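Local coordinates for protein putative 2,3,4,5-tetrahydropyridine-2-carboxylate N- succinyltransferase (Campylobacter jejuni, PDB 2RIJ) that probably transfers the succinyl group of succinyl-CoA to tetrahydrodipicolinate, opening its ring in the succinylase route of lysine biosynthesis, at residues Lys86-Phe97 against Ile109-Phe119. Sequence-based numbering, arbitrary orientation. Where two conformers were deposited one is given.
Sequences KLEDIDFALSCF and IDLLKIIKDKF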
loop_
_atom_site.group_PDB
_atom_site.type_symbol
_atom_site.label_atom_id
_atom_site.label_comp_id
_atom_site.label_asym_id
_atom_site.label_seq_id
_atom_site.Cartn_x
_atom_site.Cartn_y
_atom_site.Cartn_z
ATOM N N LYS A 86 -47.713 0.684 55.694
ATOM C CA LYS A 86 -48.506 -0.064 56.664
ATOM C C LYS A 86 -49.935 -0.207 56.136
ATOM O O LYS A 86 -50.371 0.586 55.291
ATOM C CB LYS A 86 -48.502 0.685 57.999
ATOM C CG LYS A 86 -47.110 0.816 58.555
ATOM C CD LYS A 86 -47.096 1.440 59.899
ATOM C CE LYS A 86 -45.750 1.238 60.531
ATOM N NZ LYS A 86 -45.673 1.800 61.890
ATOM N N LEU A 87 -50.685 -1.165 56.678
ATOM C CA LEU A 87 -52.086 -1.343 56.264
ATOM C C LEU A 87 -52.874 -0.053 56.445
ATOM O O LEU A 87 -53.693 0.297 55.609
ATOM C CB LEU A 87 -52.775 -2.478 57.012
ATOM C CG LEU A 87 -54.155 -2.925 56.510
ATOM C CD1 LEU A 87 -54.104 -3.241 55.039
ATOM C CD2 LEU A 87 -54.671 -4.136 57.370
ATOM N N GLU A 88 -52.630 0.649 57.542
ATOM C CA GLU A 88 -53.342 1.885 57.839
ATOM C C GLU A 88 -53.182 2.934 56.747
ATOM O O GLU A 88 -54.111 3.713 56.477
ATOM C CB GLU A 88 -52.887 2.421 59.199
ATOM C CG GLU A 88 -51.465 2.872 59.289
ATOM C CD GLU A 88 -51.021 3.064 60.729
ATOM O OE1 GLU A 88 -51.378 4.110 61.343
ATOM O OE2 GLU A 88 -50.328 2.154 61.248
ATOM N N ASP A 89 -52.005 2.939 56.107
ATOM C CA ASP A 89 -51.702 3.858 55.015
ATOM C C ASP A 89 -52.575 3.541 53.809
ATOM O O ASP A 89 -53.117 4.446 53.167
ATOM C CB ASP A 89 -50.231 3.775 54.616
ATOM C CG ASP A 89 -49.268 4.077 55.765
ATOM O OD1 ASP A 89 -49.568 4.926 56.652
ATOM O OD2 ASP A 89 -48.186 3.444 55.756
ATOM N N ILE A 90 -52.728 2.250 53.530
ATOM C CA ILE A 90 -53.529 1.794 52.400
ATOM C C ILE A 90 -55.000 2.111 52.660
ATOM O O ILE A 90 -55.699 2.623 51.779
ATOM C CB ILE A 90 -53.312 0.282 52.146
ATOM C CG1 ILE A 90 -51.875 0.048 51.660
ATOM C CG2 ILE A 90 -54.297 -0.216 51.130
ATOM C CD1 ILE A 90 -51.233 -1.226 52.158
ATOM N N ASP A 91 -55.466 1.828 53.882
ATOM C CA ASP A 91 -56.859 2.107 54.249
ATOM C C ASP A 91 -57.172 3.620 54.248
ATOM O O ASP A 91 -58.241 4.047 53.784
ATOM C CB ASP A 91 -57.178 1.490 55.605
ATOM C CG ASP A 91 -57.306 -0.025 55.540
ATOM O OD1 ASP A 91 -57.716 -0.572 54.482
ATOM O OD2 ASP A 91 -57.007 -0.662 56.566
ATOM N N PHE A 92 -56.223 4.422 54.716
ATOM C CA PHE A 92 -56.372 5.853 54.683
ATOM C C PHE A 92 -56.530 6.303 53.229
ATOM O O PHE A 92 -57.418 7.088 52.931
ATOM C CB PHE A 92 -55.173 6.558 55.286
ATOM C CG PHE A 92 -55.243 8.056 55.164
ATOM C CD1 PHE A 92 -55.950 8.795 56.080
ATOM C CD2 PHE A 92 -54.624 8.718 54.126
ATOM C CE1 PHE A 92 -56.038 10.189 55.948
ATOM C CE2 PHE A 92 -54.714 10.072 53.998
ATOM C CZ PHE A 92 -55.416 10.808 54.900
ATOM N N ALA A 93 -55.642 5.840 52.348
ATOM C CA ALA A 93 -55.654 6.267 50.937
ATOM C C ALA A 93 -56.986 5.858 50.277
ATOM O O ALA A 93 -57.642 6.669 49.649
ATOM C CB ALA A 93 -54.418 5.677 50.169
ATOM N N LEU A 94 -57.411 4.612 50.482
ATOM C CA LEU A 94 -58.662 4.106 49.912
ATOM C C LEU A 94 -59.896 4.839 50.406
ATOM O O LEU A 94 -60.897 4.996 49.669
ATOM C CB LEU A 94 -58.806 2.616 50.161
ATOM C CG LEU A 94 -57.962 1.734 49.221
ATOM C CD1 LEU A 94 -57.931 0.309 49.744
ATOM C CD2 LEU A 94 -58.456 1.839 47.768
ATOM N N SER A 95 -59.842 5.330 51.634
ATOM C CA SER A 95 -60.943 6.131 52.138
ATOM C C SER A 95 -60.989 7.527 51.473
ATOM O O SER A 95 -62.073 8.017 51.153
ATOM C CB SER A 95 -60.935 6.195 53.672
ATOM O OG SER A 95 -59.955 7.073 54.166
ATOM N N CYS A 96 -59.827 8.146 51.238
ATOM C CA CYS A 96 -59.769 9.421 50.493
ATOM C C CYS A 96 -60.265 9.232 49.067
ATOM O O CYS A 96 -60.846 10.140 48.489
ATOM C CB CYS A 96 -58.343 9.949 50.412
ATOM S SG CYS A 96 -57.640 10.372 51.984
ATOM N N PHE A 97 -60.065 8.039 48.521
ATOM C CA PHE A 97 -60.528 7.736 47.169
ATOM C C PHE A 97 -61.970 7.231 47.083
ATOM O O PHE A 97 -62.414 6.805 46.015
ATOM C CB PHE A 97 -59.637 6.670 46.550
ATOM C CG PHE A 97 -58.270 7.162 46.125
ATOM C CD1 PHE A 97 -58.136 8.191 45.186
ATOM C CD2 PHE A 97 -57.115 6.511 46.564
ATOM C CE1 PHE A 97 -56.881 8.589 44.736
ATOM C CE2 PHE A 97 -55.844 6.930 46.123
ATOM C CZ PHE A 97 -55.740 7.964 45.217
ATOM N N ILE A 109 -55.646 3.588 42.062
ATOM C CA ILE A 109 -56.641 3.167 43.051
ATOM C C ILE A 109 -56.764 1.649 42.991
ATOM O O ILE A 109 -56.722 0.992 44.019
ATOM C CB ILE A 109 -58.019 3.815 42.859
ATOM C CG1 ILE A 109 -57.886 5.333 42.671
ATOM C CG2 ILE A 109 -58.894 3.500 44.092
ATOM C CD1 ILE A 109 -59.232 6.157 42.786
ATOM N N ASP A 110 -56.866 1.083 41.788
ATOM C CA ASP A 110 -56.889 -0.383 41.645
ATOM C C ASP A 110 -55.690 -1.063 42.315
ATOM O O ASP A 110 -55.801 -2.154 42.859
ATOM C CB ASP A 110 -56.904 -0.800 40.168
ATOM C CG ASP A 110 -58.136 -0.304 39.401
ATOM O OD1 ASP A 110 -59.207 -0.101 40.011
ATOM O OD2 ASP A 110 -58.011 -0.083 38.169
ATOM N N LEU A 111 -54.519 -0.447 42.191
ATOM C CA LEU A 111 -53.301 -1.004 42.753
ATOM C C LEU A 111 -53.433 -1.090 44.280
ATOM O O LEU A 111 -53.087 -2.102 44.876
ATOM C CB LEU A 111 -52.066 -0.153 42.352
ATOM C CG LEU A 111 -50.730 -0.725 42.897
ATOM C CD1 LEU A 111 -50.362 -2.001 42.108
ATOM C CD2 LEU A 111 -49.629 0.316 42.828
ATOM N N LEU A 112 -53.931 -0.016 44.906
ATOM C CA LEU A 112 -54.156 -0.007 46.367
ATOM C C LEU A 112 -55.139 -1.107 46.823
ATOM O O LEU A 112 -54.913 -1.774 47.820
ATOM C CB LEU A 112 -54.668 1.366 46.816
ATOM C CG LEU A 112 -53.634 2.500 46.799
ATOM C CD1 LEU A 112 -54.324 3.802 46.971
ATOM C CD2 LEU A 112 -52.538 2.351 47.875
ATOM N N LYS A 113 -56.208 -1.317 46.064
ATOM C CA LYS A 113 -57.141 -2.401 46.393
ATOM C C LYS A 113 -56.380 -3.717 46.406
ATOM O O LYS A 113 -56.574 -4.556 47.292
ATOM C CB LYS A 113 -58.265 -2.471 45.378
ATOM C CG LYS A 113 -59.178 -1.294 45.410
ATOM C CD LYS A 113 -60.165 -1.370 44.262
ATOM C CE LYS A 113 -60.998 -0.106 44.184
ATOM N NZ LYS A 113 -62.170 -0.270 43.281
ATOM N N ILE A 114 -55.507 -3.901 45.424
ATOM C CA ILE A 114 -54.731 -5.151 45.307
ATOM C C ILE A 114 -53.738 -5.305 46.454
ATOM O O ILE A 114 -53.644 -6.357 47.049
ATOM C CB ILE A 114 -53.999 -5.253 43.930
ATOM C CG1 ILE A 114 -54.997 -5.582 42.821
ATOM C CG2 ILE A 114 -52.923 -6.360 43.961
ATOM C CD1 ILE A 114 -54.570 -5.179 41.385
ATOM N N ILE A 115 -53.021 -4.231 46.778
ATOM C CA ILE A 115 -52.047 -4.272 47.854
ATOM C C ILE A 115 -52.750 -4.552 49.195
ATOM O O ILE A 115 -52.256 -5.338 49.988
ATOM C CB ILE A 115 -51.232 -2.968 47.905
ATOM C CG1 ILE A 115 -50.302 -2.889 46.685
ATOM C CG2 ILE A 115 -50.414 -2.860 49.195
ATOM C CD1 ILE A 115 -49.697 -1.494 46.515
ATOM N N LYS A 116 -53.905 -3.932 49.422
ATOM C CA LYS A 116 -54.683 -4.189 50.664
ATOM C C LYS A 116 -55.018 -5.659 50.758
ATOM O O LYS A 116 -54.750 -6.301 51.761
ATOM C CB LYS A 116 -55.982 -3.405 50.691
ATOM C CG LYS A 116 -56.761 -3.591 52.013
ATOM C CD LYS A 116 -58.140 -3.001 51.955
ATOM C CE LYS A 116 -58.997 -3.450 53.175
ATOM N NZ LYS A 116 -58.350 -3.408 54.533
ATOM N N ASP A 117 -55.586 -6.186 49.688
ATOM C CA ASP A 117 -55.861 -7.614 49.598
ATOM C C ASP A 117 -54.647 -8.539 49.780
ATOM O O ASP A 117 -54.777 -9.605 50.383
ATOM C CB ASP A 117 -56.579 -7.892 48.276
ATOM C CG ASP A 117 -56.981 -9.351 48.120
ATOM O OD1 ASP A 117 -57.628 -9.877 49.040
ATOM O OD2 ASP A 117 -56.651 -9.964 47.078
ATOM N N LYS A 118 -53.460 -8.146 49.323
ATOM C CA LYS A 118 -52.279 -8.980 49.470
ATOM C C LYS A 118 -51.286 -8.438 50.493
ATOM O O LYS A 118 -50.090 -8.761 50.425
ATOM C CB LYS A 118 -51.557 -9.115 48.119
ATOM C CG LYS A 118 -52.440 -9.426 46.918
ATOM C CD LYS A 118 -52.989 -10.811 47.032
ATOM C CE LYS A 118 -53.604 -11.298 45.742
ATOM N NZ LYS A 118 -54.095 -12.683 45.994
ATOM N N PHE A 119 -51.765 -7.624 51.436
ATOM C CA PHE A 119 -50.875 -6.879 52.316
ATOM C C PHE A 119 -50.017 -7.808 53.123
ATOM O O PHE A 119 -50.492 -8.835 53.600
ATOM C CB PHE A 119 -51.622 -5.942 53.268
ATOM C CG PHE A 119 -50.696 -5.097 54.071
ATOM C CD1 PHE A 119 -50.102 -3.985 53.498
ATOM C CD2 PHE A 119 -50.346 -5.459 55.359
ATOM C CE1 PHE A 119 -49.187 -3.234 54.200
ATOM C CE2 PHE A 119 -49.432 -4.723 56.077
ATOM C CZ PHE A 119 -48.855 -3.608 55.506
#
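Leu94 is a knob in a hollow formed by Ile109, Leu112, Lys113 and Lys116: its CD2 rests 3.9 Å from Leu112 CB, its CD1 on the chain of Lys116, and the side chains of Leu94 and Leu112 run alongside each other, pointing opposite ways. Lys116 returns the fit, lying among Leu87, Ile90, Asp91 and Leu94. Its CG stands anti to the backbone N (chi1 -176°), which sends the chain toward helix 87-96, into that hollow; a bend at chi4 then brings NZ to the syn lone pair of Asp91 OD1, 2.9 Å away, in a salt bridge over the hydrophobic seam. On the buried side of this salt bridge, Ile90 forks: in the conformer given, CG2 presses on Lys116 CB, while CD1 touches both Ile115 CG2 and the Phe119 ring, though how closely is doubtful because the side chain has a second position. A phenylalanine closes each end. Leu87 lays CB over the face of the Phe119 ring, 4.2 Å from its centroid, and Ile109 CG1 sits 3.8 Å from the centroid of the Phe97 ring, over its face, while Leu112 CD1 meets the edge of that ring; both face contacts are CH-pi. Leu112 and Ile115 also reach Ile30 of strand 27-35, and Ala93 reaches Ile62 of helix 57-69. With axes 9.8 Å apart at 144°, this is a roughly antiparallel helical hairpin with knobs-into-holes packing, set against the antiparallel sheet of the N-terminal region, away from the left-handed beta-helix of hexapeptide repeats.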